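Local coordinates for exopolyphosphatase (Aquifex aeolicus, PDB 1T6C), which probably hydrolyses phosphoanhydride bonds of polyphosphate or guanosine pentaphosphate, as a calcium-binding member of the Ppx/GppA family with an actin-like fold, at residues K203-I209 with F288-I294; L239-K245 with L282-E286. One frame throughout, in Å; residues are numbered along the deposited sequence. Where two conformers were deposited one is given.

Contact 1: residues K203-I209 with F288-I294; sequences KKPVDTI and FEKDCLI
Phe-288 lays one face of its ring against the backbone of Lys-203. The CA of Lys-203 sits over that face, 4.2 Å from the ring centroid, in a CH-pi contact displaced toward the rim. CD1 of Ile-209 lies 3.6 Å from CG of Lys-290 and also meets CB of Phe-288; the Ile-209 and Lys-290 side chains run past each other in opposite directions. In one of its two conformers the Lys-290 chain is bent beyond CG, which brings NZ to 3.0 Å from Asp-207 O. This hydrogen bond comes in well above the plane of the carbonyl. Further along, 208-212 and 292-296 are parallel neighbours in the six-stranded sheet of this actin-like fold. Here Ile-294 N gives a hydrogen bond of 3.0 Å to Ile-209 O, and CG2 of Ile-209 packs on CB of Leu-293. One water bridges Ile-209 N and Cys-292 O; another joins Lys-204 O, Val-206 N and Phe-288 O. Just after helix 274-288, Glu-289 has positive phi and the backbone bonds of a Schellman motif. An extended Lys-203 chain, in the conformer described, one of two, carries NZ to within 2.6 Å of Glu-289 OE2, a salt bridge on the anti side of the carboxylate.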
ATOM      1  N   LYS A 203       2.334   0.241 -20.070  1.00 18.72           N
ATOM      2  CA  LYS A 203       2.901   1.510 -20.537  1.00 19.04           C
ATOM      3  C   LYS A 203       1.827   2.353 -21.227  1.00 19.17           C
ATOM      4  O   LYS A 203       1.115   1.867 -22.090  1.00 18.72           O
ATOM      5  CB  LYS A 203       4.052   1.257 -21.527  0.50 19.43           C
ATOM      6  CG  LYS A 203       4.408   2.479 -22.369  0.50 20.86           C
ATOM      7  CD  LYS A 203       5.692   2.270 -23.138  0.50 22.29           C
ATOM      8  CE  LYS A 203       6.276   3.592 -23.597  0.50 22.75           C
ATOM      9  NZ  LYS A 203       7.434   3.355 -24.491  0.50 23.42           N
ATOM     10  N   LYS A 204       1.744   3.617 -20.830  1.00 19.81           N
ATOM     11  CA  LYS A 204       0.865   4.617 -21.416  1.00 20.91           C
ATOM     12  C   LYS A 204       1.587   5.983 -21.272  1.00 21.27           C
ATOM     13  O   LYS A 204       2.384   6.193 -20.332  1.00 19.10           O
ATOM     14  CB  LYS A 204      -0.490   4.662 -20.672  1.00 21.64           C
ATOM     15  CG  LYS A 204      -1.359   3.453 -20.836  1.00 24.59           C
ATOM     16  CD  LYS A 204      -2.687   3.645 -20.116  1.00 27.35           C
ATOM     17  CE  LYS A 204      -3.511   2.371 -20.026  1.00 30.03           C
ATOM     18  NZ  LYS A 204      -3.138   1.241 -20.943  1.00 32.86           N
ATOM     19  N   PRO A 205       1.338   6.929 -22.179  1.00 20.99           N
ATOM     20  CA  PRO A 205       1.862   8.277 -21.976  1.00 20.99           C
ATOM     21  C   PRO A 205       1.235   8.936 -20.748  1.00 19.59           C
ATOM     22  O   PRO A 205       0.018   8.989 -20.635  1.00 20.24           O
ATOM     23  CB  PRO A 205       1.437   9.026 -23.246  1.00 21.17           C
ATOM     24  CG  PRO A 205       1.087   7.972 -24.204  1.00 22.01           C
ATOM     25  CD  PRO A 205       0.555   6.838 -23.424  1.00 22.27           C
ATOM     26  N   VAL A 206       2.068   9.436 -19.845  1.00 18.95           N
ATOM     27  CA  VAL A 206       1.567  10.169 -18.685  1.00 19.28           C
ATOM     28  C   VAL A 206       2.408  11.403 -18.409  1.00 18.62           C
ATOM     29  O   VAL A 206       3.547  11.499 -18.865  1.00 18.64           O
ATOM     30  CB  VAL A 206       1.538   9.274 -17.417  1.00 19.79           C
ATOM     31  CG1 VAL A 206       0.653   8.086 -17.672  1.00 21.07           C
ATOM     32  CG2 VAL A 206       2.927   8.863 -17.041  1.00 20.42           C
ATOM     33  N   ASP A 207       1.810  12.367 -17.717  1.00 17.50           N
ATOM     34  CA  ASP A 207       2.500  13.566 -17.289  1.00 16.80           C
ATOM     35  C   ASP A 207       3.174  13.367 -15.946  1.00 16.45           C
ATOM     36  O   ASP A 207       4.240  13.898 -15.718  1.00 16.48           O
ATOM     37  CB  ASP A 207       1.533  14.731 -17.160  1.00 17.08           C
ATOM     38  CG  ASP A 207       0.984  15.162 -18.496  1.00 18.45           C
ATOM     39  OD1 ASP A 207       1.834  15.491 -19.356  1.00 19.89           O
ATOM     40  OD2 ASP A 207      -0.230  15.110 -18.779  1.00 19.31           O
ATOM     41  N   THR A 208       2.513  12.654 -15.024  1.00 15.84           N
ATOM     42  CA  THR A 208       2.968  12.566 -13.645  1.00 15.69           C
ATOM     43  C   THR A 208       2.810  11.126 -13.164  1.00 14.52           C
ATOM     44  O   THR A 208       1.738  10.556 -13.264  1.00 16.01           O
ATOM     45  CB  THR A 208       2.115  13.453 -12.712  1.00 15.99           C
ATOM     46  OG1 THR A 208       2.075  14.808 -13.186  1.00 20.38           O
ATOM     47  CG2 THR A 208       2.720  13.511 -11.276  1.00 17.16           C
ATOM     48  N   ILE A 209       3.884  10.587 -12.614  1.00 13.72           N
ATOM     49  CA  ILE A 209       3.874   9.322 -11.890  1.00 12.67           C
ATOM     50  C   ILE A 209       3.978   9.593 -10.404  1.00 11.49           C
ATOM     51  O   ILE A 209       4.854  10.323  -9.951  1.00 10.20           O
ATOM     52  CB  ILE A 209       5.022   8.412 -12.345  1.00 12.95           C
ATOM     53  CG1 ILE A 209       4.808   8.017 -13.812  1.00 14.49           C
ATOM     54  CG2 ILE A 209       5.074   7.181 -11.457  1.00 13.05           C
ATOM     55  CD1 ILE A 209       5.930   7.188 -14.400  1.00 15.00           C
ATOM     56  N   PHE A 288       8.009   3.713 -18.783  1.00 14.05           N
ATOM     57  CA  PHE A 288       7.113   4.829 -19.044  1.00 13.99           C
ATOM     58  C   PHE A 288       7.842   6.037 -19.635  1.00 14.70           C
ATOM     59  O   PHE A 288       7.226   7.044 -19.941  1.00 14.85           O
ATOM     60  CB  PHE A 288       6.423   5.242 -17.758  1.00 14.00           C
ATOM     61  CG  PHE A 288       5.241   4.415 -17.417  1.00 16.23           C
ATOM     62  CD1 PHE A 288       5.396   3.132 -16.888  1.00 16.91           C
ATOM     63  CD2 PHE A 288       3.966   4.904 -17.623  1.00 17.01           C
ATOM     64  CE1 PHE A 288       4.269   2.346 -16.545  1.00 16.68           C
ATOM     65  CE2 PHE A 288       2.862   4.135 -17.276  1.00 18.77           C
ATOM     66  CZ  PHE A 288       3.023   2.869 -16.745  1.00 16.73           C
ATOM     67  N   GLU A 289       9.159   5.937 -19.727  1.00 14.36           N
ATOM     68  CA  GLU A 289      10.020   6.996 -20.248  1.00 15.09           C
ATOM     69  C   GLU A 289       9.869   8.300 -19.464  1.00 15.48           C
ATOM     70  O   GLU A 289       9.764   9.386 -20.031  1.00 15.81           O
ATOM     71  CB  GLU A 289       9.791   7.155 -21.748  1.00 15.59           C
ATOM     72  CG  GLU A 289      10.086   5.903 -22.560  1.00 17.61           C
ATOM     73  CD  GLU A 289       9.796   6.148 -24.033  1.00 22.93           C
ATOM     74  OE1 GLU A 289      10.574   6.891 -24.652  1.00 21.93           O
ATOM     75  OE2 GLU A 289       8.779   5.628 -24.554  1.00 26.82           O
ATOM     76  N   LYS A 290       9.831   8.177 -18.120  1.00 15.05           N
ATOM     77  CA  LYS A 290       9.706   9.327 -17.243  1.00 14.98           C
ATOM     78  C   LYS A 290      10.924   9.445 -16.354  1.00 14.91           C
ATOM     79  O   LYS A 290      11.455   8.457 -15.863  1.00 15.83           O
ATOM     80  CB  LYS A 290       8.419   9.228 -16.400  0.60 15.36           C
ATOM     81  CG  LYS A 290       7.150   9.132 -17.238  0.60 16.61           C
ATOM     82  CD  LYS A 290       6.724  10.528 -17.768  0.60 18.46           C
ATOM     83  CE  LYS A 290       6.145  11.386 -16.630  0.60 20.60           C
ATOM     84  NZ  LYS A 290       6.880  12.662 -16.367  0.60 23.68           N
ATOM     85  N   ASP A 291      11.381  10.662 -16.134  1.00 15.40           N
ATOM     86  CA  ASP A 291      12.623  10.830 -15.420  1.00 15.75           C
ATOM     87  C   ASP A 291      12.452  10.873 -13.905  1.00 14.15           C
ATOM     88  O   ASP A 291      13.436  10.864 -13.192  1.00 13.64           O
ATOM     89  CB  ASP A 291      13.326  12.096 -15.864  1.00 16.67           C
ATOM     90  CG  ASP A 291      13.903  11.987 -17.266  1.00 20.77           C
ATOM     91  OD1 ASP A 291      14.228  10.866 -17.749  1.00 22.62           O
ATOM     92  OD2 ASP A 291      14.048  13.011 -17.944  1.00 27.15           O
ATOM     93  N   CYS A 292      11.218  10.977 -13.426  1.00 14.84           N
ATOM     94  CA  CYS A 292      11.002  11.071 -11.976  1.00 15.05           C
ATOM     95  C   CYS A 292       9.582  10.712 -11.587  1.00 14.32           C
ATOM     96  O   CYS A 292       8.671  10.652 -12.426  1.00 14.23           O
ATOM     97  CB  CYS A 292      11.324  12.457 -11.459  1.00 16.09           C
ATOM     98  SG  CYS A 292      10.131  13.689 -11.953  1.00 21.78           S
ATOM     99  N   LEU A 293       9.408  10.505 -10.292  1.00 14.17           N
ATOM    100  CA  LEU A 293       8.112  10.322  -9.704  1.00 13.26           C
ATOM    101  C   LEU A 293       8.018  11.147  -8.421  1.00 13.30           C
ATOM    102  O   LEU A 293       9.037  11.602  -7.893  1.00 14.27           O
ATOM    103  CB  LEU A 293       7.830   8.857  -9.413  1.00 13.26           C
ATOM    104  CG  LEU A 293       8.781   8.108  -8.476  1.00 11.46           C
ATOM    105  CD1 LEU A 293       8.575   8.459  -6.993  1.00 11.60           C
ATOM    106  CD2 LEU A 293       8.619   6.585  -8.695  1.00 14.70           C
ATOM    107  N   ILE A 294       6.799  11.339  -7.959  1.00 12.51           N
ATOM    108  CA  ILE A 294       6.487  12.006  -6.705  1.00 12.88           C
ATOM    109  C   ILE A 294       6.043  10.946  -5.702  1.00 12.08           C
ATOM    110  O   ILE A 294       5.298  10.052  -6.056  1.00 11.87           O
ATOM    111  CB  ILE A 294       5.343  13.073  -6.910  1.00 14.53           C
ATOM    112  CG1 ILE A 294       5.680  14.007  -8.068  1.00 19.87           C
ATOM    113  CG2 ILE A 294       5.123  13.902  -5.633  1.00 17.58           C
ATOM    114  CD1 ILE A 294       4.555  14.972  -8.440  1.00 22.78           C
TER
HETATM  115  O   HOH W   1       4.703   7.815 -19.986  1.00 29.99           O
HETATM  116  O   HOH W   2       6.361  12.076 -12.824  1.00 22.47           O

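Contact 2: residues L239-K245 with L282-E286; sequences LTYGQIK and LKTLE
Leu-282 presses its CD1 methyl onto one face of the Tyr-241 ring. The methyl is 3.6 Å from the ring centroid and 23° off the ring normal, a CH-pi contact shifted toward the rim. CE1 of the ring is only 3.3 Å from that CD1. With CG of Tyr-241 anti to the backbone N (chi1 179°), the ring is carried across to helix 282-286. CB of Leu-285 lies at the ring edge, near its plane.

The other apolar contacts are aliphatic. CG2 of Ile-244 meets CB of Leu-282 at 3.9 Å, the two side chains passing in opposite directions. CD1 of Ile-244 touches CD1 of Leu-285 at 3.8 Å, with the two side chains crossing at about a right angle. CB of Lys-245 also packs on Leu-282 CD1.

No direct hydrogen bond crosses the contact. One water joins Tyr-241 OH to Glu-286 OE1, and that carboxylate oxygen also pairs with Lys-283 NZ. If Tyr-241 were cut back to an alanine, the loss of the ring would probably leave Leu-282 CD1 without its aromatic partner and the water without the phenolic oxygen.

Thr-240 and Gln-243 form a capping box at the start of helix 241-251. Gln-243 N donates to Thr-240 OG1 at 3.0 Å, and Thr-240 N to Gln-243 OE1 at 2.9 Å.

The two helical segments run nearly antiparallel, at 152°, with axes 9.8 Å apart. Ile-244 also touches Leu-219 of helix 214-223 and Leu-293 of strand 292-296. Lys-283 faces helix 185-199, where it pairs with Glu-196.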
ATOM      1  N   LEU A 239      11.617  11.696  -6.562  1.00 13.55           N
ATOM      2  CA  LEU A 239      12.746  10.802  -6.777  1.00 13.51           C
ATOM      3  C   LEU A 239      12.952  10.631  -8.270  1.00 12.89           C
ATOM      4  O   LEU A 239      12.013  10.287  -9.003  1.00 12.92           O
ATOM      5  CB  LEU A 239      12.487   9.437  -6.140  1.00 13.55           C
ATOM      6  CG  LEU A 239      12.528   9.409  -4.605  1.00 12.69           C
ATOM      7  CD1 LEU A 239      12.061   8.041  -4.087  1.00 11.89           C
ATOM      8  CD2 LEU A 239      13.870   9.720  -4.073  1.00 13.54           C
ATOM      9  N   THR A 240      14.186  10.852  -8.719  1.00 14.24           N
ATOM     10  CA  THR A 240      14.490  10.709 -10.130  1.00 14.07           C
ATOM     11  C   THR A 240      14.883   9.292 -10.430  1.00 13.80           C
ATOM     12  O   THR A 240      15.282   8.561  -9.537  1.00 13.59           O
ATOM     13  CB  THR A 240      15.647  11.647 -10.568  1.00 14.61           C
ATOM     14  OG1 THR A 240      16.843  11.262  -9.908  1.00 15.19           O
ATOM     15  CG2 THR A 240      15.417  13.049 -10.124  1.00 15.49           C
ATOM     16  N   TYR A 241      14.877   8.934 -11.705  1.00 12.69           N
ATOM     17  CA  TYR A 241      15.402   7.653 -12.161  1.00 13.72           C
ATOM     18  C   TYR A 241      16.829   7.490 -11.608  1.00 13.36           C
ATOM     19  O   TYR A 241      17.181   6.444 -11.069  1.00 12.83           O
ATOM     20  CB  TYR A 241      15.388   7.575 -13.698  1.00 13.36           C
ATOM     21  CG  TYR A 241      15.957   6.265 -14.177  1.00 14.23           C
ATOM     22  CD1 TYR A 241      15.143   5.169 -14.370  1.00 14.15           C
ATOM     23  CD2 TYR A 241      17.339   6.113 -14.389  1.00 12.93           C
ATOM     24  CE1 TYR A 241      15.693   3.924 -14.791  1.00 16.57           C
ATOM     25  CE2 TYR A 241      17.874   4.905 -14.806  1.00 15.67           C
ATOM     26  CZ  TYR A 241      17.049   3.815 -14.995  1.00 17.63           C
ATOM     27  OH  TYR A 241      17.615   2.628 -15.388  1.00 21.26           O
ATOM     28  N   GLY A 242      17.680   8.511 -11.802  1.00 12.98           N
ATOM     29  CA  GLY A 242      19.050   8.446 -11.311  1.00 13.45           C
ATOM     30  C   GLY A 242      19.194   8.163  -9.823  1.00 13.14           C
ATOM     31  O   GLY A 242      20.066   7.400  -9.421  1.00 13.33           O
ATOM     32  N   GLN A 243      18.346   8.789  -9.012  1.00 13.03           N
ATOM     33  CA  GLN A 243      18.374   8.586  -7.560  1.00 13.35           C
ATOM     34  C   GLN A 243      17.961   7.142  -7.216  1.00 13.07           C
ATOM     35  O   GLN A 243      18.611   6.470  -6.388  1.00 14.15           O
ATOM     36  CB  GLN A 243      17.448   9.560  -6.859  1.00 13.25           C
ATOM     37  CG  GLN A 243      18.026  10.985  -6.718  1.00 15.61           C
ATOM     38  CD  GLN A 243      16.974  12.025  -6.269  1.00 17.86           C
ATOM     39  OE1 GLN A 243      15.857  12.010  -6.715  1.00 18.35           O
ATOM     40  NE2 GLN A 243      17.350  12.913  -5.347  1.00 21.96           N
ATOM     41  N   ILE A 244      16.918   6.662  -7.890  1.00 12.75           N
ATOM     42  CA  ILE A 244      16.415   5.313  -7.632  1.00 12.35           C
ATOM     43  C   ILE A 244      17.446   4.303  -8.109  1.00 11.96           C
ATOM     44  O   ILE A 244      17.697   3.314  -7.445  1.00 12.56           O
ATOM     45  CB  ILE A 244      15.034   5.111  -8.274  1.00 12.08           C
ATOM     46  CG1 ILE A 244      14.011   6.076  -7.654  1.00 11.98           C
ATOM     47  CG2 ILE A 244      14.550   3.664  -8.086  1.00 12.06           C
ATOM     48  CD1 ILE A 244      12.666   6.027  -8.301  1.00 13.89           C
ATOM     49  N   LYS A 245      18.067   4.536  -9.261  1.00 11.62           N
ATOM     50  CA  LYS A 245      19.107   3.625  -9.768  1.00 12.41           C
ATOM     51  C   LYS A 245      20.266   3.500  -8.778  1.00 12.51           C
ATOM     52  O   LYS A 245      20.752   2.396  -8.490  1.00 11.95           O
ATOM     53  CB  LYS A 245      19.644   4.084 -11.138  1.00 13.11           C
ATOM     54  CG  LYS A 245      20.615   3.082 -11.749  1.00 17.59           C
ATOM     55  CD  LYS A 245      21.309   3.565 -12.994  1.00 22.26           C
ATOM     56  CE  LYS A 245      22.354   2.554 -13.475  1.00 24.50           C
ATOM     57  NZ  LYS A 245      23.539   2.463 -12.574  1.00 26.80           N
ATOM     58  N   LEU A 282      12.147   1.398 -10.502  1.00 10.47           N
ATOM     59  CA  LEU A 282      13.214   1.799 -11.453  1.00 10.99           C
ATOM     60  C   LEU A 282      12.768   1.412 -12.868  1.00 11.82           C
ATOM     61  O   LEU A 282      12.777   2.245 -13.801  1.00 12.14           O
ATOM     62  CB  LEU A 282      14.531   1.115 -11.058  1.00 11.88           C
ATOM     63  CG  LEU A 282      15.732   1.508 -11.912  1.00 13.26           C
ATOM     64  CD1 LEU A 282      16.109   2.968 -11.621  1.00 16.62           C
ATOM     65  CD2 LEU A 282      16.860   0.524 -11.596  1.00 15.66           C
ATOM     66  N   LYS A 283      12.370   0.151 -13.054  1.00 10.85           N
ATOM     67  CA  LYS A 283      11.893  -0.313 -14.350  1.00 11.09           C
ATOM     68  C   LYS A 283      10.625   0.424 -14.801  1.00 11.52           C
ATOM     69  O   LYS A 283      10.447   0.689 -15.985  1.00 12.00           O
ATOM     70  CB  LYS A 283      11.745  -1.855 -14.388  1.00 12.61           C
ATOM     71  CG  LYS A 283      11.339  -2.439 -15.740  1.00 15.83           C
ATOM     72  CD  LYS A 283      12.334  -2.197 -16.884  1.00 20.35           C
ATOM     73  CE  LYS A 283      13.630  -2.972 -16.719  1.00 21.61           C
ATOM     74  NZ  LYS A 283      14.452  -2.879 -18.008  1.00 22.47           N
ATOM     75  N   THR A 284       9.760   0.800 -13.867  1.00 11.00           N
ATOM     76  CA  THR A 284       8.553   1.546 -14.206  1.00 10.53           C
ATOM     77  C   THR A 284       8.940   2.878 -14.867  1.00 10.30           C
ATOM     78  O   THR A 284       8.407   3.237 -15.915  1.00 11.61           O
ATOM     79  CB  THR A 284       7.706   1.810 -12.950  1.00 11.54           C
ATOM     80  OG1 THR A 284       7.104   0.570 -12.521  1.00 12.45           O
ATOM     81  CG2 THR A 284       6.558   2.742 -13.245  1.00 13.55           C
ATOM     82  N   LEU A 285       9.845   3.613 -14.247  1.00 11.06           N
ATOM     83  CA  LEU A 285      10.287   4.889 -14.824  1.00 10.53           C
ATOM     84  C   LEU A 285      10.921   4.694 -16.217  1.00 12.22           C
ATOM     85  O   LEU A 285      10.627   5.465 -17.146  1.00 13.05           O
ATOM     86  CB  LEU A 285      11.248   5.621 -13.901  1.00 11.31           C
ATOM     87  CG  LEU A 285      10.589   6.221 -12.662  1.00 11.79           C
ATOM     88  CD1 LEU A 285      11.624   6.965 -11.850  1.00 14.68           C
ATOM     89  CD2 LEU A 285       9.453   7.145 -13.001  1.00 14.22           C
ATOM     90  N   GLU A 286      11.733   3.662 -16.368  1.00 12.62           N
ATOM     91  CA  GLU A 286      12.352   3.376 -17.680  1.00 12.65           C
ATOM     92  C   GLU A 286      11.288   3.091 -18.745  1.00 13.84           C
ATOM     93  O   GLU A 286      11.287   3.652 -19.860  1.00 14.30           O
ATOM     94  CB  GLU A 286      13.334   2.206 -17.553  1.00 12.82           C
ATOM     95  CG  GLU A 286      14.039   1.869 -18.857  1.00 16.10           C
ATOM     96  CD  GLU A 286      14.916   0.636 -18.823  1.00 21.50           C
ATOM     97  OE1 GLU A 286      15.074   0.003 -17.778  1.00 21.46           O
ATOM     98  OE2 GLU A 286      15.461   0.303 -19.896  1.00 27.50           O
TER
HETATM   99  O   HOH W   3      15.856   0.374 -15.302  1.00 19.74           O

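The centres of contacts 1 and 2 lie about 10 Å apart, on the same side of the chain's centre. Contact 2 is nested in the chain within the loop closed by contact 1: the order is 203-209, 239-245, 282-286, 288-294. Helix 274-288 leads from 282-286 into 288-294 and then to strand 292-296. That strand lies between 208-212, parallel to it, and the outermost strand 238-240, antiparallel to it. Probable hydrogen bonds from Leu-239 N to Leu-293 O and from Tyr-241 N to Asp-291 O join the two contacts directly. Together they tie one edge of the mixed sheet to helices 241-251 and 274-288, through both sheet bonding and helix packing.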